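Local atomic coordinates of soluble lytic murein transglycosylase (Pseudomonas aeruginosa, PDB entry 5OHU), a protein that probably cleaves the glycan strands of peptidoglycan as a lytic transglycosylase, turning over the bacterial cell wall in both exolytic and endolytic fashion. Residues F125-L128 and D129-G133; G140-A143 and E144-T148. One frame throughout, in Å; residues are numbered along the deposited sequence.

Contact 1: residues F125-L128 and D129-G133. With PO4 (phosphate ion), chain F.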
loop_
_atom_site.group_PDB
_atom_site.type_symbol
_atom_site.label_atom_id
_atom_site.label_comp_id
_atom_site.label_asym_id
_atom_site.label_seq_id
_atom_site.Cartn_x
_atom_site.Cartn_y
_atom_site.Cartn_z
ATOM N N PHE A 125 -3.181 8.628 17.295
ATOM C CA PHE A 125 -2.237 9.659 17.711
ATOM C C PHE A 125 -1.418 9.110 18.871
ATOM O O PHE A 125 -1.930 8.957 19.984
ATOM C CB PHE A 125 -2.953 10.945 18.107
ATOM C CG PHE A 125 -3.559 11.681 16.953
ATOM C CD1 PHE A 125 -2.769 12.124 15.906
ATOM C CD2 PHE A 125 -4.922 11.946 16.924
ATOM C CE1 PHE A 125 -3.331 12.827 14.841
ATOM C CE2 PHE A 125 -5.487 12.641 15.869
ATOM C CZ PHE A 125 -4.695 13.081 14.824
ATOM N N THR A 126 -0.149 8.798 18.601
ATOM C CA THR A 126 0.750 8.332 19.649
ATOM C C THR A 126 0.773 9.279 20.847
ATOM O O THR A 126 0.893 8.833 21.992
ATOM C CB THR A 126 2.163 8.170 19.066
ATOM O OG1 THR A 126 2.131 7.203 18.016
ATOM C CG2 THR A 126 3.151 7.704 20.123
ATOM N N GLU A 127 0.654 10.587 20.605
ATOM C CA GLU A 127 0.677 11.549 21.697
ATOM C C GLU A 127 -0.461 11.305 22.685
ATOM O O GLU A 127 -0.264 11.377 23.904
ATOM C CB GLU A 127 0.607 12.967 21.133
ATOM C CG GLU A 127 0.667 14.053 22.199
ATOM C CD GLU A 127 0.564 15.461 21.611
ATOM O OE1 GLU A 127 0.689 16.431 22.382
ATOM O OE2 GLU A 127 0.366 15.601 20.379
ATOM N N LEU A 128 -1.656 11.009 22.181
ATOM C CA LEU A 128 -2.772 10.736 23.078
ATOM C C LEU A 128 -2.582 9.409 23.811
ATOM O O LEU A 128 -2.877 9.302 25.008
ATOM C CB LEU A 128 -4.089 10.737 22.291
ATOM C CG LEU A 128 -4.484 11.996 21.532
ATOM C CD1 LEU A 128 -5.686 11.708 20.657
ATOM C CD2 LEU A 128 -4.785 13.151 22.492
ATOM N N ASP A 129 -2.096 8.386 23.108
ATOM C CA ASP A 129 -1.777 7.122 23.765
ATOM C C ASP A 129 -0.830 7.341 24.937
ATOM O O ASP A 129 -1.016 6.771 26.018
ATOM C CB ASP A 129 -1.171 6.138 22.756
ATOM C CG ASP A 129 -2.093 5.857 21.579
ATOM O OD1 ASP A 129 -3.290 6.234 21.631
ATOM O OD2 ASP A 129 -1.622 5.240 20.596
ATOM N N CYS A 130 0.165 8.204 24.763
ATOM C CA CYS A 130 1.099 8.451 25.861
ATOM C C CYS A 130 0.443 9.209 27.001
ATOM O O CYS A 130 0.643 8.860 28.172
ATOM C CB CYS A 130 2.324 9.180 25.332
ATOM S SG CYS A 130 3.342 7.949 24.456
ATOM N N LEU A 131 -0.370 10.228 26.681
ATOM C CA LEU A 131 -1.151 10.892 27.718
ATOM C C LEU A 131 -2.064 9.897 28.423
ATOM O O LEU A 131 -2.264 9.984 29.637
ATOM C CB LEU A 131 -1.957 12.036 27.101
ATOM C CG LEU A 131 -1.077 13.187 26.597
ATOM C CD1 LEU A 131 -1.886 14.187 25.790
ATOM C CD2 LEU A 131 -0.433 13.861 27.787
ATOM N N TYR A 132 -2.615 8.928 27.682
ATOM C CA TYR A 132 -3.482 7.939 28.324
ATOM C C TYR A 132 -2.695 7.047 29.271
ATOM O O TYR A 132 -3.171 6.723 30.368
ATOM C CB TYR A 132 -4.204 7.101 27.272
ATOM C CG TYR A 132 -5.199 6.129 27.851
ATOM C CD1 TYR A 132 -6.297 6.579 28.598
ATOM C CD2 TYR A 132 -5.042 4.752 27.651
ATOM C CE1 TYR A 132 -7.220 5.676 29.131
ATOM C CE2 TYR A 132 -5.954 3.836 28.166
ATOM C CZ TYR A 132 -7.041 4.299 28.897
ATOM O OH TYR A 132 -7.932 3.381 29.402
ATOM N N GLY A 133 -1.490 6.634 28.867
ATOM C CA GLY A 133 -0.624 5.920 29.794
ATOM C C GLY A 133 -0.352 6.707 31.065
ATOM O O GLY A 133 -0.374 6.152 32.167
HETATM P P PO4 F . -10.824 3.872 32.237
HETATM O O1 PO4 F . -9.458 4.045 31.616
HETATM O O2 PO4 F . -11.091 4.982 33.227
HETATM O O3 PO4 F . -10.901 2.541 32.954
HETATM O O4 PO4 F . -11.850 3.909 31.130
HETATM O O HOH W 1 -5.046 7.671 19.650
HETATM O O HOH W 2 0.368 4.610 18.685
#

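Contact 2: residues G140-A143 and E144-T148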
loop_
_atom_site.group_PDB
_atom_site.type_symbol
_atom_site.label_atom_id
_atom_site.label_comp_id
_atom_site.label_asym_id
_atom_site.label_seq_id
_atom_site.Cartn_x
_atom_site.Cartn_y
_atom_site.Cartn_z
ATOM N N GLY A 140 -4.471 4.647 39.467
ATOM C CA GLY A 140 -4.648 3.281 39.928
ATOM C C GLY A 140 -4.717 2.225 38.845
ATOM O O GLY A 140 -5.315 1.167 39.058
ATOM N N GLN A 141 -4.122 2.482 37.685
ATOM C CA GLN A 141 -4.051 1.482 36.630
ATOM C C GLN A 141 -2.591 1.235 36.274
ATOM O O GLN A 141 -2.207 1.319 35.102
ATOM C CB GLN A 141 -4.845 1.934 35.406
ATOM C CG GLN A 141 -6.272 1.426 35.351
ATOM C CD GLN A 141 -6.981 1.830 34.071
ATOM O OE1 GLN A 141 -7.698 2.824 34.040
ATOM N NE2 GLN A 141 -6.776 1.063 33.004
ATOM N N LYS A 142 -1.772 0.933 37.285
ATOM C CA LYS A 142 -0.328 0.856 37.075
ATOM C C LYS A 142 0.038 -0.299 36.159
ATOM O O LYS A 142 0.863 -0.149 35.251
ATOM C CB LYS A 142 0.396 0.722 38.411
ATOM C CG LYS A 142 0.349 1.982 39.218
ATOM C CD LYS A 142 1.534 2.101 40.123
ATOM C CE LYS A 142 1.593 3.495 40.716
ATOM N NZ LYS A 142 1.902 4.503 39.665
ATOM N N ALA A 143 -0.557 -1.466 36.392
ATOM C CA ALA A 143 -0.249 -2.616 35.559
ATOM C C ALA A 143 -0.574 -2.328 34.104
ATOM O O ALA A 143 0.216 -2.646 33.209
ATOM C CB ALA A 143 -1.008 -3.845 36.059
ATOM N N GLU A 144 -1.725 -1.706 33.847
ATOM C CA GLU A 144 -2.063 -1.350 32.477
ATOM C C GLU A 144 -1.206 -0.195 31.975
ATOM O O GLU A 144 -0.898 -0.132 30.779
ATOM C CB GLU A 144 -3.549 -1.007 32.364
ATOM C CG GLU A 144 -4.487 -2.147 32.755
ATOM C CD GLU A 144 -5.005 -2.032 34.182
ATOM O OE1 GLU A 144 -4.198 -1.828 35.116
ATOM O OE2 GLU A 144 -6.236 -2.141 34.366
ATOM N N GLY A 145 -0.814 0.716 32.867
ATOM C CA GLY A 145 0.031 1.830 32.464
ATOM C C GLY A 145 1.443 1.395 32.126
ATOM O O GLY A 145 2.060 1.922 31.194
ATOM N N TYR A 146 1.975 0.429 32.881
ATOM C CA TYR A 146 3.235 -0.201 32.506
ATOM C C TYR A 146 3.120 -0.857 31.134
ATOM O O TYR A 146 3.993 -0.690 30.274
ATOM C CB TYR A 146 3.660 -1.221 33.569
ATOM C CG TYR A 146 4.040 -0.628 34.925
ATOM C CD1 TYR A 146 4.001 0.739 35.149
ATOM C CD2 TYR A 146 4.459 -1.442 35.968
ATOM C CE1 TYR A 146 4.352 1.276 36.367
ATOM C CE2 TYR A 146 4.813 -0.914 37.192
ATOM C CZ TYR A 146 4.755 0.450 37.388
ATOM O OH TYR A 146 5.102 1.002 38.605
ATOM N N ALA A 147 2.031 -1.579 30.889
ATOM C CA ALA A 147 1.891 -2.209 29.585
ATOM C C ALA A 147 1.741 -1.178 28.476
ATOM O O ALA A 147 2.169 -1.420 27.345
ATOM C CB ALA A 147 0.708 -3.167 29.579
ATOM N N THR A 148 1.139 -0.025 28.766
ATOM C CA THR A 148 1.068 1.015 27.748
ATOM C C THR A 148 2.442 1.620 27.491
ATOM O O THR A 148 2.823 1.843 26.336
ATOM C CB THR A 148 0.078 2.103 28.167
ATOM O OG1 THR A 148 -1.197 1.510 28.430
ATOM C CG2 THR A 148 -0.067 3.157 27.062
#

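Contact 1: residues F125-L128 and D129-G133
Four backbone bonds join Phe125-Leu128 to Asp129-Gly133 over the first turns of helix 126-138. Asp129 N gives its hydrogen to Phe125 O at 3.2 Å, nearly straight at 170°. Cys130 N to Thr126 O and Leu131 N to Glu127 O follow in the same i to i+4 spacing. The last, Tyr132 N to Leu128 O, is the shortest at 2.7 Å.

Water binds the side chain of Asp129 back to the helix start. Phe125 is the N-cap residue. One water takes the hydrogen of Phe125 N and lies 3.0 Å from Asp129 OD1, to which it probably donates. A second donates to Asp129 OD2 at 2.8 Å and also bonds Thr126 OG1. The carboxylate lies here because CG stands anti to its own carbonyl carbon (chi1 -58°), which turns it back toward the first turn. Tyr119 also hydrogen-bonds OD1. A negative group at the N-terminal end of a helix would be expected to suit the helix dipole.

The segment belongs to the helical superhelix of the Slt family, where paired helices stack into a curved wall. Cys130 ties this helix to helix 161-172 through its disulfide with Cys163.

Apolar contact within the turn is slight: Glu127 CG and Leu131 CD1 are 4.4 Å apart. Leu131 CG sits 3.3 Å from Glu127 O, while the Glu127 carboxylate reaches outward to a salt bridge with Arg104.

Of the Tyr132 side chain, only CB stays near Leu128 O. Its OH donates to phosphate O1, near the ring plane, at 2.8 Å. The phosphate probably came from the crystallisation liquor.

Contact 2: residues G140-A143 and E144-T148
The N-terminal turn of helix 142-153 begins here, with Gln141 at the N-cap position. Gln141 O accepts from Gly145 N at 2.7 Å. Lys142 O accepts from Tyr146 N at the same length, and this bond is nearly straight at 170°. Ala143 O takes the hydrogen of Ala147 N in the third bond of the series.

The side chains of Gln141 and Glu144 meet at the helix start, crossing at about a right angle, with amide and carboxylate planes 60° apart. Gln141 NE2 comes within 3.5 Å of Glu144 OE2, and Gln141 CG also lies against that oxygen. Glu144 folds back because its chain bends at chi2 (98°), which brings OE1 to 3.6 Å from Gln141 CA. The carboxylate thus packs over the residue that starts the helix.

Tyr146 turns one ring face to the backbone of Lys142. Lys142 O lies over that face, 3.2 Å from Tyr146 CG, so the same oxygen that accepts from Tyr146 N also touches its ring. At the far end, Lys142 CD approaches Tyr146 OH at 4.0 Å. Lys142 NZ forms a salt bridge with Glu173 and a hydrogen bond to Leu137 O, which joins this helix start to the end of helix 126-138.

Further along, Glu144 O is gripped by two donors. Thr148 N and Thr148 OG1, the latter at 2.9 Å, reach it from opposite faces of its carbonyl plane. A threonine hydroxyl bonded to the carbonyl four residues back is a common feature of alpha helices.

How the contacts relate
Contact 1 comes first along the chain and contact 2 follows in series. They lie at the starts of consecutive helices, 126-138 and 142-153, with centres about 13 Å apart. Both sit on the same side of the chain's centre. They touch directly: Thr148 CG2 of contact 2 packs 3.9 Å from both Asp129 O and Gly133 CA of contact 1. Further along helix 142-153, Leu152 meets Thr126, Asp129 and Cys130. Contact 1 is partly buried, whereas contact 2 is largely at the surface. The two helices form one helical hairpin in the curved, all-helical wall.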